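Local coordinates for protein CTP:phosphocholine Cytidylyltransferase (Streptococcus pneumoniae, PDB 1JYK) that probably transfers a cytidylyl group from CTP to phosphocholine, yielding CDP-choline, as a nucleotidyltransferase named LicC, at residues T37-L42 and Y235-V240. Residues are numbered along the deposited sequence; the frame is centred on the assembly and turned at random.
Sequences TRLRPL and YEIDSV. Unlike the reference sequence in segment 37-42: L42 (reference Met).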
loop_
_atom_site.group_PDB
_atom_site.type_symbol
_atom_site.label_atom_id
_atom_site.label_comp_id
_atom_site.label_asym_id
_atom_site.label_seq_id
_atom_site.Cartn_x
_atom_site.Cartn_y
_atom_site.Cartn_z
ATOM N N THR A 37 1.559 -2.770 15.516
ATOM C CA THR A 37 1.123 -3.098 16.871
ATOM C C THR A 37 -0.062 -4.061 16.936
ATOM O O THR A 37 -0.088 -4.965 17.779
ATOM C CB THR A 37 0.743 -1.820 17.632
ATOM O OG1 THR A 37 1.849 -0.910 17.604
ATOM C CG2 THR A 37 0.384 -2.142 19.073
ATOM N N ARG A 38 -1.038 -3.866 16.054
ATOM C CA ARG A 38 -2.230 -4.713 16.026
ATOM C C ARG A 38 -1.930 -6.187 15.714
ATOM O O ARG A 38 -2.773 -7.059 15.947
ATOM C CB ARG A 38 -3.232 -4.169 15.000
ATOM C CG ARG A 38 -2.812 -4.414 13.557
ATOM C CD ARG A 38 -3.920 -4.094 12.561
ATOM N NE ARG A 38 -3.552 -4.260 11.145
ATOM C CZ ARG A 38 -2.364 -4.654 10.671
ATOM N NH1 ARG A 38 -1.351 -4.948 11.480
ATOM N NH2 ARG A 38 -2.187 -4.755 9.360
ATOM N N LEU A 39 -0.738 -6.467 15.196
ATOM C CA LEU A 39 -0.385 -7.837 14.857
ATOM C C LEU A 39 0.314 -8.571 15.985
ATOM O O LEU A 39 0.749 -9.708 15.809
ATOM C CB LEU A 39 0.496 -7.864 13.608
ATOM C CG LEU A 39 -0.148 -7.336 12.327
ATOM C CD1 LEU A 39 0.822 -7.487 11.171
ATOM C CD2 LEU A 39 -1.434 -8.093 12.048
ATOM N N ARG A 40 0.422 -7.931 17.144
ATOM C CA ARG A 40 1.071 -8.559 18.294
ATOM C C ARG A 40 0.520 -9.973 18.506
ATOM O O ARG A 40 -0.676 -10.213 18.329
ATOM C CB ARG A 40 0.852 -7.707 19.550
ATOM C CG ARG A 40 0.092 -8.401 20.687
ATOM C CD ARG A 40 1.030 -9.179 21.632
ATOM N NE ARG A 40 2.332 -8.531 21.810
ATOM C CZ ARG A 40 3.368 -9.069 22.454
ATOM N NH1 ARG A 40 3.274 -10.273 22.995
ATOM N NH2 ARG A 40 4.504 -8.394 22.561
ATOM N N PRO A 41 1.376 -10.933 18.906
ATOM C CA PRO A 41 2.820 -10.888 19.188
ATOM C C PRO A 41 3.762 -11.003 17.978
ATOM O O PRO A 41 4.983 -11.022 18.140
ATOM C CB PRO A 41 3.014 -12.071 20.122
ATOM C CG PRO A 41 2.058 -13.092 19.548
ATOM C CD PRO A 41 0.836 -12.290 19.123
ATOM N N LEU A 42 3.203 -11.089 16.777
ATOM C CA LEU A 42 4.009 -11.243 15.569
ATOM C C LEU A 42 5.034 -10.145 15.317
ATOM O O LEU A 42 6.095 -10.401 14.734
ATOM C CB LEU A 42 3.100 -11.333 14.341
ATOM C CG LEU A 42 2.130 -12.508 14.284
ATOM C CD1 LEU A 42 1.111 -12.256 13.182
ATOM C CD2 LEU A 42 2.901 -13.795 14.040
ATOM N N TYR A 235 -5.320 -10.914 0.713
ATOM C CA TYR A 235 -5.716 -11.416 2.015
ATOM C C TYR A 235 -5.096 -10.498 3.051
ATOM O O TYR A 235 -3.879 -10.446 3.186
ATOM C CB TYR A 235 -5.222 -12.842 2.212
ATOM C CG TYR A 235 -5.684 -13.474 3.501
ATOM C CD1 TYR A 235 -6.568 -14.551 3.490
ATOM C CD2 TYR A 235 -5.207 -13.027 4.732
ATOM C CE1 TYR A 235 -6.961 -15.170 4.673
ATOM C CE2 TYR A 235 -5.593 -13.637 5.918
ATOM C CZ TYR A 235 -6.469 -14.710 5.881
ATOM O OH TYR A 235 -6.843 -15.334 7.047
ATOM N N GLU A 236 -5.944 -9.769 3.770
ATOM C CA GLU A 236 -5.498 -8.828 4.789
ATOM C C GLU A 236 -5.089 -9.504 6.080
ATOM O O GLU A 236 -5.796 -10.376 6.583
ATOM C CB GLU A 236 -6.610 -7.831 5.111
ATOM C CG GLU A 236 -7.217 -7.165 3.902
ATOM C CD GLU A 236 -8.199 -8.060 3.159
ATOM O OE1 GLU A 236 -8.416 -9.222 3.584
ATOM O OE2 GLU A 236 -8.754 -7.588 2.142
ATOM N N ILE A 237 -3.943 -9.104 6.612
ATOM C CA ILE A 237 -3.471 -9.647 7.877
ATOM C C ILE A 237 -3.579 -8.486 8.862
ATOM O O ILE A 237 -2.665 -7.673 8.987
ATOM C CB ILE A 237 -2.012 -10.141 7.775
ATOM C CG1 ILE A 237 -1.887 -11.114 6.597
ATOM C CG2 ILE A 237 -1.603 -10.831 9.073
ATOM C CD1 ILE A 237 -0.585 -11.866 6.540
ATOM N N ASP A 238 -4.720 -8.410 9.540
ATOM C CA ASP A 238 -4.983 -7.333 10.484
ATOM C C ASP A 238 -4.823 -7.748 11.935
ATOM O O ASP A 238 -4.924 -6.911 12.830
ATOM C CB ASP A 238 -6.406 -6.794 10.286
ATOM C CG ASP A 238 -6.571 -6.035 8.981
ATOM O OD1 ASP A 238 -5.577 -5.445 8.508
ATOM O OD2 ASP A 238 -7.697 -6.030 8.429
ATOM N N SER A 239 -4.594 -9.035 12.171
ATOM C CA SER A 239 -4.432 -9.551 13.527
ATOM C C SER A 239 -3.670 -10.860 13.457
ATOM O O SER A 239 -3.540 -11.436 12.378
ATOM C CB SER A 239 -5.800 -9.810 14.151
ATOM O OG SER A 239 -6.458 -10.876 13.487
ATOM N N VAL A 240 -3.168 -11.337 14.593
ATOM C CA VAL A 240 -2.445 -12.605 14.584
ATOM C C VAL A 240 -3.450 -13.708 14.232
ATOM O O VAL A 240 -3.087 -14.763 13.727
ATOM C CB VAL A 240 -1.765 -12.890 15.951
ATOM C CG1 VAL A 240 -2.806 -13.098 17.029
ATOM C CG2 VAL A 240 -0.868 -14.109 15.837
HETATM O O HOH W 1 -2.973 -9.526 16.878
#
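The carbonyl oxygens of R38 and R40 and the amide of V240 are joined by one water. It donates to R38 O at 2.6 Å and to R40 O at 2.8 Å, spending both protons, and accepts from V240 N at 2.9 Å. V240 begins helix 240-250, so its amide has no carbonyl of a preceding helical turn to bond; the water serves it instead, and no direct hydrogen bond links the two segments. S239, the N-cap, turns its OG to the amide of D242.

With CG set between its backbone N and carbonyl carbon (chi1 73°) and the chain then extended, the R38 side chain passes its methylenes along the carbonyl of D238 and delivers the guanidinium over the backbone of 237-238. One face of the guanidinium covers D238 CA and I237 O; NH2 is only 3.0 Å from I237 O, but its N-H is poorly directed for a hydrogen bond. NE forms a loose salt bridge with D238 OD1 at 3.5 Å, the two planes 46° apart, while NH2 pairs with D127.

Between these polar ends, L39 pushes CD2 against the backbone, 3.3 Å from S239 N, and also meets I237 CG2. The R40-P41 peptide is cis, and L42 N bonds to L39 O, closing a type VI turn; this brings P41 CD and L42 CG, the latter at 3.7 Å, onto V240 CG2.

The TRLRP sequence belongs to the glycine-rich signature loop of nucleotidyltransferases, which follows the first strand of the Rossmann-like fold; here the N-terminus of the C-terminal helix docks against that loop.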